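Local coordinates for insecticidal protein (Brevibacillus laterosporus, PDB 7ML9) that acts against the western corn rootworm and probably kills cells by assembling into a beta-barrel pore in their membranes, at residues R37-G42 against A227-P232; A41-E46 against L246-Q251; P128-T133 against V204-N209; K157-I160 against M165-S168. All coordinates share one frame; numbering follows the deposited sequence.

Contacts 1 and 2 lie at one end of this elongated chain and share helix 28-48; their centres are 8 Å apart, and a salt bridge from Asp-39 to Lys-248 joins them. Contact 1 is buried yet polar, a helix fixed to strand 201-229 by carboxylates, whereas contact 2 is a sparse bridge between helices at the surface. Contact 3 uses the same strand 201-229 near the opposite end, its centre 69 Å from that of contact 1, and is mostly buried, apolar side-chain packing without a hydrogen bond. Contact 4, the most central, is a hairpin built on backbone hydrogen bonds, with an apolar face, of which Phe-158 and Ile-160 are buried, and one mainly polar face.

Contact 1. Residues R37-G42 against A227-P232; sequences REDEAG and AWRVSP. With EDO (1,2-ethanediol), chain H.
Asp-39 and Arg-229 form a side-on salt bridge in which two guanidinium nitrogens converge on one carboxylate oxygen. Arg-229 NE lies 2.9 Å from Asp-39 OD2 with an N-H...O angle of 158°, and Arg-229 NH2 adds a more bent bond of 3.2 Å to that same OD2. The carboxylate and guanidinium planes are 25° apart, and OD2 lies close to the guanidinium plane. An ethanediol, probably from the crystallisation liquor, also donates to this oxygen, while OD1 pairs with Lys-248.

At the next residue, Glu-40 OE2 accepts from the backbone Val-230 N at 2.9 Å through its anti lone pair. Its CG stands anti to the backbone N (chi1 -176°) and the chain runs on extended, which carries the carboxylate past Arg-229; on the way Glu-40 CB rests 3.7 Å from Arg-229 CG. OE2 also makes a salt bridge with Arg-82, which in turn bonds Trp-228 O. A water donates to Glu-40 O (3.0 Å) and Val-230 O (2.8 Å), joining the backbones.

Helix 28-48 is thereby held against Arg-229 of strand 201-229 and the adjoining Val-230, with Val-245 of helix 242-252 touching both Asp-39 and Arg-229.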
# COMPACT_ATOMS: atom_id res chain seq x y z
N ARG A 37 26.78 -8.41 -14.80
CA ARG A 37 27.20 -9.69 -15.39
C ARG A 37 26.48 -9.97 -16.70
O ARG A 37 27.06 -10.57 -17.61
CB ARG A 37 26.97 -10.83 -14.39
CG ARG A 37 27.79 -10.69 -13.09
CD ARG A 37 27.36 -11.71 -12.04
NE ARG A 37 28.06 -11.47 -10.79
CZ ARG A 37 27.47 -11.32 -9.61
NH1 ARG A 37 26.14 -11.42 -9.50
NH2 ARG A 37 28.21 -11.09 -8.52
N GLU A 38 25.20 -9.58 -16.82
CA GLU A 38 24.46 -9.83 -18.06
C GLU A 38 25.05 -9.04 -19.21
O GLU A 38 25.26 -9.58 -20.30
CB GLU A 38 22.97 -9.46 -17.90
CG GLU A 38 22.25 -10.23 -16.84
CD GLU A 38 21.76 -11.58 -17.33
OE1 GLU A 38 21.93 -11.87 -18.54
OE2 GLU A 38 21.19 -12.33 -16.52
N ASP A 39 25.32 -7.76 -18.99
CA ASP A 39 25.91 -6.92 -20.04
C ASP A 39 27.27 -7.46 -20.45
O ASP A 39 27.58 -7.53 -21.65
CB ASP A 39 26.02 -5.49 -19.54
CG ASP A 39 26.52 -4.52 -20.61
OD1 ASP A 39 26.37 -4.78 -21.82
OD2 ASP A 39 27.04 -3.46 -20.23
N GLU A 40 28.09 -7.85 -19.47
CA GLU A 40 29.40 -8.44 -19.75
C GLU A 40 29.27 -9.64 -20.68
O GLU A 40 29.84 -9.66 -21.78
CB GLU A 40 30.06 -8.83 -18.43
CG GLU A 40 31.50 -9.38 -18.53
CD GLU A 40 32.08 -9.59 -17.14
OE1 GLU A 40 31.83 -10.66 -16.53
OE2 GLU A 40 32.75 -8.66 -16.64
N ALA A 41 28.52 -10.66 -20.25
CA ALA A 41 28.41 -11.89 -21.03
C ALA A 41 27.75 -11.62 -22.38
O ALA A 41 28.23 -12.09 -23.42
CB ALA A 41 27.64 -12.94 -20.25
N GLY A 42 26.62 -10.90 -22.38
CA GLY A 42 25.91 -10.66 -23.64
C GLY A 42 26.76 -9.95 -24.68
O GLY A 42 26.72 -10.28 -25.87
N ALA A 227 27.78 0.22 -13.04
CA ALA A 227 27.97 -1.21 -13.24
C ALA A 227 29.33 -1.48 -13.88
O ALA A 227 29.67 -0.87 -14.90
CB ALA A 227 26.87 -1.80 -14.13
N TRP A 228 30.08 -2.42 -13.30
CA TRP A 228 31.47 -2.67 -13.71
C TRP A 228 31.54 -4.00 -14.45
O TRP A 228 31.10 -5.03 -13.94
CB TRP A 228 32.42 -2.64 -12.50
CG TRP A 228 32.64 -1.25 -12.02
CD1 TRP A 228 31.82 -0.53 -11.17
CD2 TRP A 228 33.69 -0.36 -12.40
NE1 TRP A 228 32.30 0.74 -11.02
CE2 TRP A 228 33.45 0.87 -11.76
CE3 TRP A 228 34.82 -0.49 -13.22
CZ2 TRP A 228 34.31 1.96 -11.91
CZ3 TRP A 228 35.66 0.60 -13.37
CH2 TRP A 228 35.40 1.81 -12.71
N ARG A 229 32.10 -3.96 -15.67
CA ARG A 229 32.17 -5.12 -16.55
C ARG A 229 33.49 -5.09 -17.31
O ARG A 229 33.98 -4.01 -17.66
CB ARG A 229 31.04 -5.14 -17.62
CG ARG A 229 29.64 -5.38 -17.12
CD ARG A 229 28.92 -4.08 -16.77
NE ARG A 229 28.74 -3.21 -17.91
CZ ARG A 229 29.28 -2.00 -18.00
NH1 ARG A 229 30.03 -1.53 -17.01
NH2 ARG A 229 29.08 -1.26 -19.09
N VAL A 230 34.04 -6.25 -17.60
CA VAL A 230 35.06 -6.26 -18.65
C VAL A 230 34.34 -6.33 -19.98
O VAL A 230 33.25 -6.91 -20.10
CB VAL A 230 36.08 -7.40 -18.50
CG1 VAL A 230 37.01 -7.10 -17.33
CG2 VAL A 230 35.39 -8.75 -18.37
N SER A 231 34.95 -5.72 -20.99
CA SER A 231 34.34 -5.49 -22.29
C SER A 231 35.45 -5.33 -23.32
O SER A 231 36.61 -5.12 -22.95
CB SER A 231 33.44 -4.25 -22.25
OG SER A 231 34.19 -3.05 -22.29
N PRO A 232 35.13 -5.44 -24.62
CA PRO A 232 36.20 -5.28 -25.62
C PRO A 232 36.95 -3.97 -25.50
O PRO A 232 38.19 -3.97 -25.57
CB PRO A 232 35.45 -5.40 -26.95
CG PRO A 232 34.31 -6.34 -26.62
CD PRO A 232 33.87 -5.92 -25.22
C1 EDO H . 27.36 -0.51 -22.28
O1 EDO H . 27.26 -1.94 -22.31
C2 EDO H . 25.97 0.10 -22.10
O2 EDO H . 26.01 1.44 -22.61
O HOH W 1 31.46 -7.17 -22.18

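Contact 2. Residues A41-E46 against L246-Q251; sequences AGTFNE and LTKCQQ. With EDO (1,2-ethanediol), chain E; EDO (1,2-ethanediol), chain H.
Lys-248 and Thr-43 make the one direct link between these two helical segments, which bury just 76 Å² between them. Followed in sequence order, the second segment begins with Leu-246 on the buried side of helix 242-252. At Lys-248 the side chain leaves toward the other helix with CG anti to the backbone N (chi1 176°) and stays extended to its end, which accounts for its reach across the gap. Lys-248 NZ donates to Thr-43 OG1 at 2.8 Å, and the two side chains cross at about a right angle. Thr-43 presents that oxygen because OG1 lies beside its own backbone N (chi1 -64°). Asp-39, one turn before Thr-43, serves both partners: its O accepts from the threonine hydroxyl, and its carboxylate pairs with the ammonium.

These are the two helices of a chain that is mostly strand, and they lie together at one end of the molecule. In the related epsilon toxin the helix-bearing end is the one implicated in receptor binding, a role that can only be inferred here.

The ammonium has further partners. Lys-248 NZ bonds ethanediol O1 (chain H) at 3.1 Å and makes a weak 3.2 Å bond to a water; the same water donates to Glu-46 OE1 at 2.6 Å. The Glu-46 carboxylate therefore meets Lys-248 through solvent, its OE1 lying 5.7 Å from NZ, while OE2 makes a salt bridge with Lys-252. Next along, Cys-249 returns to the buried side and touches Leu-35 of helix 28-48.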
# COMPACT_ATOMS: atom_id res chain seq x y z
N ALA A 41 28.52 -10.66 -20.25
CA ALA A 41 28.41 -11.89 -21.03
C ALA A 41 27.75 -11.62 -22.38
O ALA A 41 28.23 -12.09 -23.42
CB ALA A 41 27.64 -12.94 -20.25
N GLY A 42 26.62 -10.90 -22.38
CA GLY A 42 25.91 -10.66 -23.64
C GLY A 42 26.76 -9.95 -24.68
O GLY A 42 26.72 -10.28 -25.87
N THR A 43 27.54 -8.95 -24.25
CA THR A 43 28.34 -8.18 -25.19
C THR A 43 29.46 -9.02 -25.82
O THR A 43 29.72 -8.92 -27.02
CB THR A 43 28.91 -6.95 -24.48
OG1 THR A 43 27.82 -6.09 -24.07
CG2 THR A 43 29.84 -6.18 -25.39
N PHE A 44 30.13 -9.85 -25.01
CA PHE A 44 31.12 -10.77 -25.58
C PHE A 44 30.47 -11.81 -26.48
O PHE A 44 31.06 -12.23 -27.47
CB PHE A 44 31.89 -11.48 -24.46
CG PHE A 44 32.95 -10.62 -23.84
CD1 PHE A 44 33.86 -9.93 -24.63
CD2 PHE A 44 33.03 -10.48 -22.46
CE1 PHE A 44 34.83 -9.12 -24.05
CE2 PHE A 44 33.99 -9.68 -21.88
CZ PHE A 44 34.89 -9.00 -22.67
N ASN A 45 29.25 -12.23 -26.14
CA ASN A 45 28.56 -13.20 -26.99
C ASN A 45 28.28 -12.62 -28.37
O ASN A 45 28.34 -13.35 -29.36
CB ASN A 45 27.27 -13.67 -26.33
CG ASN A 45 27.54 -14.60 -25.19
OD1 ASN A 45 28.67 -15.08 -25.02
ND2 ASN A 45 26.51 -14.89 -24.40
N GLU A 46 27.96 -11.33 -28.45
CA GLU A 46 27.83 -10.69 -29.76
C GLU A 46 29.19 -10.60 -30.44
O GLU A 46 29.30 -10.85 -31.65
CB GLU A 46 27.21 -9.30 -29.64
CG GLU A 46 25.73 -9.31 -29.14
CD GLU A 46 25.06 -7.94 -29.13
OE1 GLU A 46 25.73 -6.90 -29.32
OE2 GLU A 46 23.82 -7.91 -28.92
N LEU A 246 20.82 -0.98 -17.77
CA LEU A 246 19.50 -1.63 -17.74
C LEU A 246 18.76 -1.42 -19.06
O LEU A 246 18.13 -2.35 -19.56
CB LEU A 246 18.66 -1.09 -16.58
CG LEU A 246 17.22 -1.63 -16.52
CD1 LEU A 246 17.19 -3.11 -16.14
CD2 LEU A 246 16.36 -0.80 -15.55
N THR A 247 18.83 -0.22 -19.62
CA THR A 247 18.15 0.03 -20.88
C THR A 247 18.63 -0.94 -21.95
O THR A 247 17.81 -1.52 -22.68
CB THR A 247 18.38 1.48 -21.31
OG1 THR A 247 17.90 2.36 -20.29
CG2 THR A 247 17.66 1.80 -22.64
N LYS A 248 19.94 -1.18 -22.01
CA LYS A 248 20.49 -2.09 -23.00
C LYS A 248 20.02 -3.52 -22.76
O LYS A 248 19.57 -4.21 -23.68
CB LYS A 248 22.02 -2.01 -22.98
CG LYS A 248 22.71 -2.99 -23.92
CD LYS A 248 24.23 -2.79 -23.89
CE LYS A 248 24.90 -3.73 -24.90
NZ LYS A 248 26.36 -3.79 -24.62
N CYS A 249 20.11 -3.97 -21.50
CA CYS A 249 19.81 -5.35 -21.16
C CYS A 249 18.34 -5.67 -21.42
O CYS A 249 18.01 -6.77 -21.89
CB CYS A 249 20.18 -5.59 -19.70
SG CYS A 249 21.98 -5.92 -19.53
N GLN A 250 17.45 -4.71 -21.14
CA GLN A 250 16.02 -4.92 -21.42
C GLN A 250 15.74 -4.93 -22.92
O GLN A 250 14.95 -5.75 -23.39
CB GLN A 250 15.20 -3.84 -20.71
CG GLN A 250 15.20 -4.08 -19.19
CD GLN A 250 14.27 -3.14 -18.43
OE1 GLN A 250 14.13 -1.97 -18.77
NE2 GLN A 250 13.66 -3.66 -17.37
N GLN A 251 16.40 -4.05 -23.68
CA GLN A 251 16.28 -4.09 -25.14
C GLN A 251 16.76 -5.42 -25.72
O GLN A 251 16.13 -5.98 -26.62
CB GLN A 251 17.05 -2.91 -25.74
CG GLN A 251 16.91 -2.74 -27.24
CD GLN A 251 17.68 -1.55 -27.75
OE1 GLN A 251 18.91 -1.56 -27.80
NE2 GLN A 251 16.97 -0.51 -28.11
C1 EDO E . 20.65 -11.26 -28.30
O1 EDO E . 19.77 -10.62 -27.37
C2 EDO E . 21.44 -10.18 -29.01
O2 EDO E . 22.66 -9.98 -28.29
C1 EDO H . 27.36 -0.51 -22.28
O1 EDO H . 27.26 -1.94 -22.31
C2 EDO H . 25.97 0.10 -22.10
O2 EDO H . 26.01 1.44 -22.61
O HOH W 2 26.32 -4.96 -27.62

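Contact 3. Residues P128-T133 against V204-N209; sequences PEFNYT and VLAYLN
Phe-130 lays its ring flat across Ala-206, whose small side chain leaves a shallow seat between Val-204 and Leu-208. The ring fills this seat face-down on the methyl: Ala-206 CB lies 3.5 Å from the centroid of the Phe-130 ring and 19° off its normal, a CH-pi contact. It is displaced toward the root of the ring, so its nearest atom is Phe-130 CG at 3.4 Å. With CG anti to the carbonyl carbon (chi1 -64°), the ring extends toward Val-204, where Phe-130 CE1 meets Val-204 CG1 at 4.0 Å.

No hydrogen bond joins the segments. Their strand axes come within 8.0 Å at an angle of 37°, a sandwich-like, face-to-face packing at this end of the molecule: here strand 130-147 pairs with 178-189 in one layer, and strand 201-229 lies between 86-115 and 266-289 in the other.

Two residues along each strand, Tyr-132 faces Leu-208. The methyl Leu-208 CD2 meets the CB-CG-CD1 corner of Tyr-132 obliquely, 3.8 Å from Tyr-132 CD1 and 3.9 Å from Tyr-132 CB, and the side chains cross at about a right angle. Leu-208 also touches Leu-312, and Ala-206 touches Leu-285.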
# COMPACT_ATOMS: atom_id res chain seq x y z
N PRO A 128 -31.86 13.15 21.67
CA PRO A 128 -30.52 13.29 22.25
C PRO A 128 -29.47 13.02 21.17
O PRO A 128 -29.77 12.56 20.07
CB PRO A 128 -30.48 12.22 23.35
CG PRO A 128 -31.92 11.80 23.56
CD PRO A 128 -32.60 12.01 22.24
N GLU A 129 -28.22 13.33 21.51
CA GLU A 129 -27.11 12.83 20.72
C GLU A 129 -26.84 11.38 21.08
O GLU A 129 -26.91 11.00 22.25
CB GLU A 129 -25.86 13.68 20.97
CG GLU A 129 -26.00 15.07 20.42
CD GLU A 129 -24.82 15.94 20.77
OE1 GLU A 129 -24.04 15.55 21.66
OE2 GLU A 129 -24.70 17.02 20.16
N PHE A 130 -26.56 10.57 20.08
CA PHE A 130 -26.10 9.22 20.34
C PHE A 130 -24.60 9.18 20.11
O PHE A 130 -24.01 10.11 19.55
CB PHE A 130 -26.84 8.21 19.47
CG PHE A 130 -28.34 8.14 19.75
CD1 PHE A 130 -29.22 8.96 19.08
CD2 PHE A 130 -28.83 7.24 20.69
CE1 PHE A 130 -30.59 8.90 19.33
CE2 PHE A 130 -30.21 7.16 20.96
CZ PHE A 130 -31.08 8.00 20.28
N ASN A 131 -23.97 8.10 20.58
CA ASN A 131 -22.51 8.00 20.54
C ASN A 131 -22.10 6.55 20.41
O ASN A 131 -22.89 5.63 20.66
CB ASN A 131 -21.86 8.62 21.78
CG ASN A 131 -21.96 7.71 23.00
OD1 ASN A 131 -21.17 6.76 23.17
ND2 ASN A 131 -22.92 8.02 23.88
N TYR A 132 -20.84 6.34 20.03
CA TYR A 132 -20.30 4.99 19.97
C TYR A 132 -18.79 5.13 20.11
O TYR A 132 -18.20 6.06 19.57
CB TYR A 132 -20.66 4.26 18.66
CG TYR A 132 -20.64 2.76 18.78
CD1 TYR A 132 -19.47 2.04 18.57
CD2 TYR A 132 -21.79 2.06 19.13
CE1 TYR A 132 -19.45 0.66 18.70
CE2 TYR A 132 -21.77 0.68 19.26
CZ TYR A 132 -20.60 -0.01 19.04
OH TYR A 132 -20.58 -1.36 19.18
N THR A 133 -18.19 4.23 20.88
CA THR A 133 -16.74 4.22 21.05
C THR A 133 -16.19 3.13 20.15
O THR A 133 -16.45 1.94 20.35
CB THR A 133 -16.36 3.99 22.51
OG1 THR A 133 -16.82 5.12 23.28
CG2 THR A 133 -14.82 3.88 22.65
N VAL A 204 -36.77 6.25 19.59
CA VAL A 204 -35.69 6.43 18.63
C VAL A 204 -34.59 5.43 18.96
O VAL A 204 -34.04 5.46 20.06
CB VAL A 204 -35.12 7.86 18.66
CG1 VAL A 204 -34.07 8.03 17.55
CG2 VAL A 204 -36.24 8.86 18.50
N LEU A 205 -34.29 4.54 18.01
CA LEU A 205 -33.17 3.61 18.11
C LEU A 205 -32.05 4.07 17.18
O LEU A 205 -32.31 4.45 16.03
CB LEU A 205 -33.57 2.18 17.73
CG LEU A 205 -34.77 1.47 18.34
CD1 LEU A 205 -34.80 0.03 17.88
CD2 LEU A 205 -34.70 1.50 19.82
N ALA A 206 -30.81 4.01 17.66
CA ALA A 206 -29.66 4.49 16.90
C ALA A 206 -28.72 3.33 16.59
O ALA A 206 -28.48 2.46 17.44
CB ALA A 206 -28.89 5.59 17.64
N TYR A 207 -28.20 3.32 15.36
CA TYR A 207 -27.25 2.31 14.91
C TYR A 207 -26.09 2.99 14.22
O TYR A 207 -26.28 3.94 13.44
CB TYR A 207 -27.90 1.31 13.95
CG TYR A 207 -29.03 0.53 14.55
CD1 TYR A 207 -30.31 1.07 14.62
CD2 TYR A 207 -28.83 -0.75 15.04
CE1 TYR A 207 -31.36 0.35 15.17
CE2 TYR A 207 -29.87 -1.48 15.59
CZ TYR A 207 -31.13 -0.92 15.65
OH TYR A 207 -32.18 -1.62 16.20
N LEU A 208 -24.87 2.53 14.51
CA LEU A 208 -23.69 3.01 13.81
C LEU A 208 -23.46 2.12 12.59
O LEU A 208 -23.37 0.90 12.72
CB LEU A 208 -22.46 2.99 14.72
CG LEU A 208 -21.13 3.36 14.05
CD1 LEU A 208 -21.08 4.82 13.66
CD2 LEU A 208 -19.97 3.01 14.98
N ASN A 209 -23.39 2.73 11.42
CA ASN A 209 -23.01 1.99 10.22
C ASN A 209 -21.49 2.01 10.11
O ASN A 209 -20.85 3.01 10.44
CB ASN A 209 -23.65 2.60 8.97
CG ASN A 209 -25.10 2.17 8.77
OD1 ASN A 209 -25.49 1.02 9.03
ND2 ASN A 209 -25.91 3.10 8.30

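Contact 4. Residues K157-I160 against M165-S168; sequences KFPI and MEAS
Ala-167 O is gripped by Phe-158 N, which donates to it at 2.8 Å with an N-H...O angle of 164°; Lys-157 CA adds a second, weaker hold, a C-H...O contact of 3.2 Å to the same oxygen. The Phe-158 ring lies over this carbonyl as a packing contact. Ala-167 N returns a nearly straight bond to Phe-158 O at 2.9 Å, closing a hydrogen-bonded antiparallel pair. Toward the turn, Ile-160 N reaches Met-165 O at 2.9 Å, but the reciprocal bond from Met-165 N is weak.

Phe-158 CG stands between the backbone N and carbonyl carbon (chi1 50°), which swings the ring back over the partner strand; Phe-158 CZ lies 3.8 Å from Ala-167 CB. Ile-160 lies alongside Met-165, with CG1 3.8 Å from Met-165 CB. On the opposite face, Lys-157 curls round to Glu-166 in a loose salt bridge, NZ to OE1 3.6 Å.

The hairpin is amphipathic, consistent with the membrane-inserting hairpins of aerolysin-type toxins, although insertion is not established here. Phe-158 and Ile-160 press against Ile-213 of strand 201-229; Phe-158 also meets Leu-95 of strand 86-115 and Phe-275 of strand 266-289, where Tyr-279 receives Ile-160.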
# COMPACT_ATOMS: atom_id res chain seq x y z
N LYS A 157 -1.12 7.26 0.92
CA LYS A 157 -2.43 7.82 1.25
C LYS A 157 -3.49 7.29 0.30
O LYS A 157 -3.23 7.10 -0.89
CB LYS A 157 -2.41 9.34 1.21
CG LYS A 157 -1.38 9.97 2.14
CD LYS A 157 -0.88 11.31 1.62
CE LYS A 157 -1.97 12.10 0.89
NZ LYS A 157 -3.17 12.33 1.74
N PHE A 158 -4.68 7.05 0.83
CA PHE A 158 -5.78 6.52 0.05
C PHE A 158 -7.08 7.15 0.55
O PHE A 158 -7.19 7.48 1.74
CB PHE A 158 -5.86 4.99 0.15
CG PHE A 158 -5.82 4.46 1.57
CD1 PHE A 158 -4.62 4.37 2.25
CD2 PHE A 158 -6.98 4.04 2.20
CE1 PHE A 158 -4.57 3.87 3.55
CE2 PHE A 158 -6.94 3.54 3.49
CZ PHE A 158 -5.74 3.45 4.17
N PRO A 159 -8.06 7.33 -0.32
CA PRO A 159 -9.37 7.81 0.14
C PRO A 159 -10.18 6.69 0.75
O PRO A 159 -10.06 5.52 0.37
CB PRO A 159 -10.02 8.34 -1.15
CG PRO A 159 -9.00 8.13 -2.27
CD PRO A 159 -8.06 7.08 -1.77
N ILE A 160 -11.01 7.05 1.72
CA ILE A 160 -11.88 6.10 2.40
C ILE A 160 -13.30 6.66 2.39
O ILE A 160 -13.52 7.84 2.11
CB ILE A 160 -11.43 5.82 3.84
CG1 ILE A 160 -11.45 7.12 4.65
CG2 ILE A 160 -10.04 5.17 3.86
CD1 ILE A 160 -11.40 6.89 6.13
N MET A 165 -12.96 11.03 3.02
CA MET A 165 -11.84 11.30 3.91
C MET A 165 -10.58 10.67 3.33
O MET A 165 -10.65 9.79 2.46
CB MET A 165 -12.09 10.77 5.34
CG MET A 165 -11.23 11.45 6.41
SD MET A 165 -11.76 11.09 8.11
CE MET A 165 -10.26 11.44 9.03
N GLU A 166 -9.44 11.13 3.81
CA GLU A 166 -8.14 10.61 3.41
C GLU A 166 -7.50 9.90 4.60
O GLU A 166 -7.51 10.42 5.72
CB GLU A 166 -7.22 11.73 2.92
CG GLU A 166 -6.05 11.24 2.06
CD GLU A 166 -6.24 11.51 0.57
OE1 GLU A 166 -6.37 12.70 0.19
OE2 GLU A 166 -6.25 10.54 -0.23
N ALA A 167 -6.94 8.72 4.34
CA ALA A 167 -6.21 7.95 5.34
C ALA A 167 -4.84 7.58 4.78
O ALA A 167 -4.58 7.71 3.58
CB ALA A 167 -6.97 6.69 5.76
N SER A 168 -3.95 7.09 5.65
CA SER A 168 -2.59 6.79 5.23
C SER A 168 -2.04 5.61 6.02
O SER A 168 -2.61 5.17 7.02
CB SER A 168 -1.67 8.00 5.38
OG SER A 168 -1.41 8.26 6.75